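Protein of unknown function with a Fic domain (Bacteroides thetaiotaomicron VPI-5482, PDB 3CUC) is of unknown function but belongs to the Fic/DOC family, built round a core of packed helices. Local coordinates at residues A158-L163 with Y187-I192; E180-L185 with L205-V210. One frame throughout, in Å; residues are numbered along the deposited sequence.

Interaction 1: A158-L163 with Y187-I192; sequences AFMTSL and YRYIRI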
loop_
_atom_site.group_PDB
_atom_site.type_symbol
_atom_site.label_atom_id
_atom_site.label_comp_id
_atom_site.label_asym_id
_atom_site.label_seq_id
_atom_site.Cartn_x
_atom_site.Cartn_y
_atom_site.Cartn_z
ATOM N N ALA A 158 4.904 3.777 -20.966
ATOM C CA ALA A 158 5.630 5.047 -20.902
ATOM C C ALA A 158 5.413 5.742 -19.551
ATOM O O ALA A 158 6.365 6.218 -18.930
ATOM C CB ALA A 158 5.204 5.960 -22.045
ATOM N N PHE A 159 4.159 5.788 -19.109
ATOM C CA PHE A 159 3.794 6.360 -17.807
ATOM C C PHE A 159 4.490 5.657 -16.638
ATOM O O PHE A 159 4.933 6.311 -15.690
ATOM C CB PHE A 159 2.272 6.284 -17.609
ATOM C CG PHE A 159 1.508 7.416 -18.244
ATOM C CD1 PHE A 159 1.978 8.059 -19.385
ATOM C CD2 PHE A 159 0.290 7.818 -17.706
ATOM C CE1 PHE A 159 1.260 9.094 -19.958
ATOM C CE2 PHE A 159 -0.433 8.850 -18.278
ATOM C CZ PHE A 159 0.053 9.491 -19.406
HETATM N N MSE A 160 4.562 4.326 -16.706
HETATM C CA MSE A 160 5.192 3.522 -15.662
HETATM C C MSE A 160 6.701 3.718 -15.622
HETATM O O MSE A 160 7.274 3.862 -14.546
HETATM C CB MSE A 160 4.859 2.037 -15.839
HETATM C CG MSE A 160 3.423 1.696 -15.501
HETATM SE SE MSE A 160 3.023 2.062 -13.665
HETATM C CE MSE A 160 3.982 0.574 -12.809
ATOM N N THR A 161 7.350 3.734 -16.780
ATOM C CA THR A 161 8.780 4.024 -16.816
ATOM C C THR A 161 9.060 5.400 -16.214
ATOM O O THR A 161 10.051 5.579 -15.514
ATOM C CB THR A 161 9.343 3.961 -18.241
ATOM O OG1 THR A 161 9.093 2.667 -18.790
ATOM C CG2 THR A 161 10.849 4.226 -18.246
ATOM N N SER A 162 8.177 6.361 -16.476
ATOM C CA SER A 162 8.309 7.699 -15.898
ATOM C C SER A 162 8.147 7.685 -14.382
ATOM O O SER A 162 8.836 8.429 -13.677
ATOM C CB SER A 162 7.291 8.660 -16.518
ATOM O OG SER A 162 7.656 8.958 -17.849
ATOM N N LEU A 163 7.239 6.838 -13.895
ATOM C CA LEU A 163 6.921 6.753 -12.472
ATOM C C LEU A 163 8.100 6.219 -11.665
ATOM O O LEU A 163 8.475 6.800 -10.643
ATOM C CB LEU A 163 5.704 5.857 -12.257
ATOM C CG LEU A 163 5.150 5.761 -10.834
ATOM C CD1 LEU A 163 4.476 7.065 -10.433
ATOM C CD2 LEU A 163 4.178 4.578 -10.732
ATOM N N TYR A 187 -0.516 7.758 -5.089
ATOM C CA TYR A 187 -1.478 8.524 -5.874
ATOM C C TYR A 187 -1.231 8.409 -7.368
ATOM O O TYR A 187 -2.139 8.080 -8.125
ATOM C CB TYR A 187 -1.474 9.997 -5.476
ATOM C CG TYR A 187 -2.580 10.747 -6.170
ATOM C CD1 TYR A 187 -3.890 10.671 -5.703
ATOM C CD2 TYR A 187 -2.328 11.495 -7.316
ATOM C CE1 TYR A 187 -4.917 11.338 -6.342
ATOM C CE2 TYR A 187 -3.346 12.165 -7.966
ATOM C CZ TYR A 187 -4.642 12.086 -7.479
ATOM O OH TYR A 187 -5.658 12.762 -8.127
ATOM N N ARG A 188 -0.002 8.687 -7.785
ATOM C CA ARG A 188 0.361 8.598 -9.195
ATOM C C ARG A 188 0.137 7.194 -9.745
ATOM O O ARG A 188 -0.440 7.037 -10.824
ATOM C CB ARG A 188 1.808 9.038 -9.405
ATOM C CG ARG A 188 2.002 10.520 -9.164
ATOM C CD ARG A 188 3.427 10.949 -9.424
ATOM N NE ARG A 188 3.530 12.398 -9.576
ATOM C CZ ARG A 188 4.614 13.039 -10.006
ATOM N NH1 ARG A 188 5.710 12.374 -10.346
ATOM N NH2 ARG A 188 4.599 14.358 -10.102
ATOM N N TYR A 189 0.571 6.179 -8.997
ATOM C CA TYR A 189 0.345 4.788 -9.392
ATOM C C TYR A 189 -1.145 4.491 -9.565
ATOM O O TYR A 189 -1.561 3.951 -10.597
ATOM C CB TYR A 189 0.941 3.800 -8.382
ATOM C CG TYR A 189 0.586 2.364 -8.711
ATOM C CD1 TYR A 189 1.360 1.626 -9.605
ATOM C CD2 TYR A 189 -0.541 1.760 -8.159
ATOM C CE1 TYR A 189 1.028 0.323 -9.929
ATOM C CE2 TYR A 189 -0.881 0.460 -8.475
ATOM C CZ TYR A 189 -0.096 -0.253 -9.360
ATOM O OH TYR A 189 -0.438 -1.546 -9.667
ATOM N N ILE A 190 -1.941 4.846 -8.558
ATOM C CA ILE A 190 -3.373 4.553 -8.588
ATOM C C ILE A 190 -4.067 5.279 -9.753
ATOM O O ILE A 190 -5.060 4.786 -10.294
ATOM C CB ILE A 190 -4.061 4.885 -7.230
ATOM C CG1 ILE A 190 -5.288 3.993 -7.015
ATOM C CG2 ILE A 190 -4.442 6.362 -7.143
ATOM C CD1 ILE A 190 -4.939 2.539 -6.687
ATOM N N ARG A 191 -3.535 6.437 -10.148
ATOM C CA ARG A 191 -4.076 7.190 -11.288
ATOM C C ARG A 191 -3.699 6.576 -12.630
ATOM O O ARG A 191 -4.472 6.651 -13.576
ATOM C CB ARG A 191 -3.629 8.655 -11.248
ATOM C CG ARG A 191 -4.313 9.509 -10.176
ATOM C CD ARG A 191 -5.814 9.630 -10.397
ATOM N NE ARG A 191 -6.135 10.189 -11.709
ATOM C CZ ARG A 191 -6.359 11.477 -11.960
ATOM N NH1 ARG A 191 -6.303 12.384 -10.990
ATOM N NH2 ARG A 191 -6.645 11.861 -13.199
ATOM N N ILE A 192 -2.514 5.978 -12.715
ATOM C CA ILE A 192 -2.127 5.202 -13.901
ATOM C C ILE A 192 -2.962 3.911 -13.981
ATOM O O ILE A 192 -3.460 3.550 -15.046
ATOM C CB ILE A 192 -0.619 4.844 -13.891
ATOM C CG1 ILE A 192 0.253 6.104 -13.928
ATOM C CG2 ILE A 192 -0.266 3.966 -15.085
ATOM C CD1 ILE A 192 1.725 5.824 -13.659
#

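Interaction 2: E180-L185 with L205-V210; sequences ELAALL and LLVNFV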
loop_
_atom_site.group_PDB
_atom_site.type_symbol
_atom_site.label_atom_id
_atom_site.label_comp_id
_atom_site.label_asym_id
_atom_site.label_seq_id
_atom_site.Cartn_x
_atom_site.Cartn_y
_atom_site.Cartn_z
ATOM N N GLU A 180 5.411 11.767 2.495
ATOM C CA GLU A 180 5.114 12.501 1.266
ATOM C C GLU A 180 5.394 11.655 0.029
ATOM O O GLU A 180 4.542 11.530 -0.849
ATOM C CB GLU A 180 5.945 13.787 1.192
ATOM C CG GLU A 180 5.529 14.865 2.183
ATOM C CD GLU A 180 6.556 15.982 2.314
ATOM O OE1 GLU A 180 7.706 15.817 1.849
ATOM O OE2 GLU A 180 6.211 17.033 2.892
ATOM N N LEU A 181 6.593 11.081 -0.032
ATOM C CA LEU A 181 7.009 10.281 -1.181
ATOM C C LEU A 181 6.089 9.075 -1.340
ATOM O O LEU A 181 5.706 8.724 -2.460
ATOM C CB LEU A 181 8.473 9.830 -1.037
ATOM C CG LEU A 181 9.054 8.968 -2.171
ATOM C CD1 LEU A 181 8.888 9.634 -3.524
ATOM C CD2 LEU A 181 10.517 8.639 -1.922
ATOM N N ALA A 182 5.735 8.454 -0.214
ATOM C CA ALA A 182 4.822 7.316 -0.209
ATOM C C ALA A 182 3.447 7.737 -0.712
ATOM O O ALA A 182 2.859 7.056 -1.546
ATOM C CB ALA A 182 4.717 6.712 1.184
ATOM N N ALA A 183 2.945 8.865 -0.217
ATOM C CA ALA A 183 1.628 9.359 -0.624
ATOM C C ALA A 183 1.580 9.629 -2.117
ATOM O O ALA A 183 0.626 9.251 -2.786
ATOM C CB ALA A 183 1.265 10.619 0.147
ATOM N N LEU A 184 2.622 10.270 -2.635
ATOM C CA LEU A 184 2.660 10.656 -4.044
ATOM C C LEU A 184 2.875 9.451 -4.954
ATOM O O LEU A 184 2.295 9.393 -6.037
ATOM C CB LEU A 184 3.737 11.720 -4.284
ATOM C CG LEU A 184 3.553 12.681 -5.463
ATOM C CD1 LEU A 184 2.120 13.202 -5.579
ATOM C CD2 LEU A 184 4.520 13.845 -5.310
ATOM N N LEU A 185 3.689 8.490 -4.512
ATOM C CA LEU A 185 3.851 7.220 -5.235
ATOM C C LEU A 185 2.520 6.466 -5.351
ATOM O O LEU A 185 2.169 5.972 -6.424
ATOM C CB LEU A 185 4.898 6.325 -4.553
ATOM C CG LEU A 185 5.163 4.946 -5.182
ATOM C CD1 LEU A 185 5.521 5.072 -6.659
ATOM C CD2 LEU A 185 6.251 4.198 -4.431
ATOM N N LEU A 205 0.649 -1.549 -0.909
ATOM C CA LEU A 205 1.922 -2.247 -0.725
ATOM C C LEU A 205 3.101 -1.311 -0.987
ATOM O O LEU A 205 4.093 -1.354 -0.271
ATOM C CB LEU A 205 2.005 -3.492 -1.627
ATOM C CG LEU A 205 1.300 -4.745 -1.095
ATOM C CD1 LEU A 205 1.112 -5.769 -2.201
ATOM C CD2 LEU A 205 2.071 -5.351 0.070
ATOM N N LEU A 206 2.986 -0.471 -2.010
ATOM C CA LEU A 206 4.047 0.472 -2.356
ATOM C C LEU A 206 4.232 1.525 -1.261
ATOM O O LEU A 206 5.354 1.961 -1.012
ATOM C CB LEU A 206 3.781 1.140 -3.716
ATOM C CG LEU A 206 3.905 0.245 -4.956
ATOM C CD1 LEU A 206 3.357 0.953 -6.181
ATOM C CD2 LEU A 206 5.354 -0.198 -5.189
ATOM N N VAL A 207 3.145 1.924 -0.602
ATOM C CA VAL A 207 3.252 2.856 0.517
ATOM C C VAL A 207 4.131 2.236 1.582
ATOM O O VAL A 207 5.104 2.840 2.031
ATOM C CB VAL A 207 1.889 3.181 1.153
ATOM C CG1 VAL A 207 2.081 3.838 2.518
ATOM C CG2 VAL A 207 1.068 4.067 0.236
ATOM N N ASN A 208 3.793 1.014 1.971
ATOM C CA ASN A 208 4.522 0.345 3.033
ATOM C C ASN A 208 5.935 -0.054 2.624
ATOM O O ASN A 208 6.805 -0.219 3.486
ATOM C CB ASN A 208 3.719 -0.841 3.567
ATOM C CG ASN A 208 2.536 -0.400 4.420
ATOM O OD1 ASN A 208 2.563 0.665 5.042
ATOM N ND2 ASN A 208 1.496 -1.218 4.455
ATOM N N PHE A 209 6.172 -0.172 1.318
ATOM C CA PHE A 209 7.530 -0.349 0.810
ATOM C C PHE A 209 8.368 0.871 1.164
ATOM O O PHE A 209 9.467 0.748 1.696
ATOM C CB PHE A 209 7.520 -0.572 -0.702
ATOM C CG PHE A 209 8.869 -0.426 -1.357
ATOM C CD1 PHE A 209 9.754 -1.496 -1.412
ATOM C CD2 PHE A 209 9.243 0.776 -1.940
ATOM C CE1 PHE A 209 10.995 -1.368 -2.030
ATOM C CE2 PHE A 209 10.479 0.913 -2.554
ATOM C CZ PHE A 209 11.357 -0.165 -2.600
ATOM N N VAL A 210 7.830 2.048 0.870
ATOM C CA VAL A 210 8.542 3.286 1.123
ATOM C C VAL A 210 8.801 3.461 2.622
ATOM O O VAL A 210 9.940 3.676 3.040
ATOM C CB VAL A 210 7.772 4.496 0.554
ATOM C CG1 VAL A 210 8.494 5.800 0.893
ATOM C CG2 VAL A 210 7.597 4.347 -0.961
#

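Interaction 1: A158-L163 with Y187-I192
F159 and L163 of helix 156-173 face I192 and Y189 of helix 178-192 across two nearly antiparallel segments, whose axes approach to 10.8 Å at 173°. That spacing is wide enough for whole side chains to fill, and I192 illustrates how. Its CG1 stands anti to the carbonyl carbon (chi1 -62°) and the chain runs on extended, which carries CD1 into the interface. There CD1 lies 4.0 Å from CB of F159, while SE of the selenomethionine M160 and CD2 of L163 also close on it. CG1 of I192 meets the F159 ring at its edge, near the ring plane. M160, bent at chi2 and chi3, brings CE to the edge of the Y189 ring, 4.1 Å from CE1. Its selenium stands 5.5 Å from the centroid of that ring, an oblique Met-aromatic contact. L163 divides its two methyls: CD1 rests 3.5 Å from CB of R188, and CD2 reaches Y189. R188 sends its guanidinium on to the carbonyl O of A250, with a cation-pi contact to W166. Beyond the pair, M160 packs on I100 of helix 97-107, whereas Y189 touches I202 and A203 of helix 199-213.

Interaction 2: E180-L185 with L205-V210
A182, L185 and V210 meet with no flat side chain between them, for the flat groups of both segments serve other neighbours. The ring of F209 leans on Y167 of helix 156-173 and on A88 of helix 68-89, and the amide of N208, whose CB points away from the partner helix, uses OD1 to accept a hydrogen bond from N of I219, while OE1 of E180 accepts one from N of T177. What remains between the side chains is an aliphatic seam, a good example of how a small residue lets helices come close. The axes approach to 8.6 Å at 160°, and CA of A182 comes within 4.8 Å of CA of V207. The single methyl of A182 enters between the two valines, its CB lying 3.8 Å from CB of V210 and 4.1 Å from CG1 of V207. V207 turns its other methyl, CG2, to the backbone O of A182. Both methyls of V210 lie on one side of A182, CG1 against CB and CG2 beside CA. L185 holds its CG anti to the backbone N (chi1 179°), which brings CD2 to 3.7 Å from CG2 of V210. The same CD2 touches CB of L206 at 4.0 Å, the two leucine side chains crossing at about a right angle. L181 adds a looser contact to V210 and also packs on W166 and Y167. This antiparallel pair corresponds to the central helical hairpin of the Fic fold; the family signature HPFEDGNGR fills the connection and runs into helix 199-213.

Overall arrangement
Three successive helices show how neighbouring contacts can interlock. Of the three, helix 156-173 comes first in the chain, and interaction 1 closes the excursion from 158-163 to the end of helix 178-192, with 23 residues between its segments. Before that loop is complete, 180-185 has opened the next, which interaction 2 closes at 205-210 after 19 residues. The two loops therefore cross instead of nesting, and both use helix 178-192, interaction 2 near its start and interaction 1 at its end. Their centres are 13 Å apart, yet they join directly: Y189 packs on L206, and L163 on L185. Together they tie helix 178-192 to helices 156-173 and 199-213, which also touch through Y167, forming one bundle.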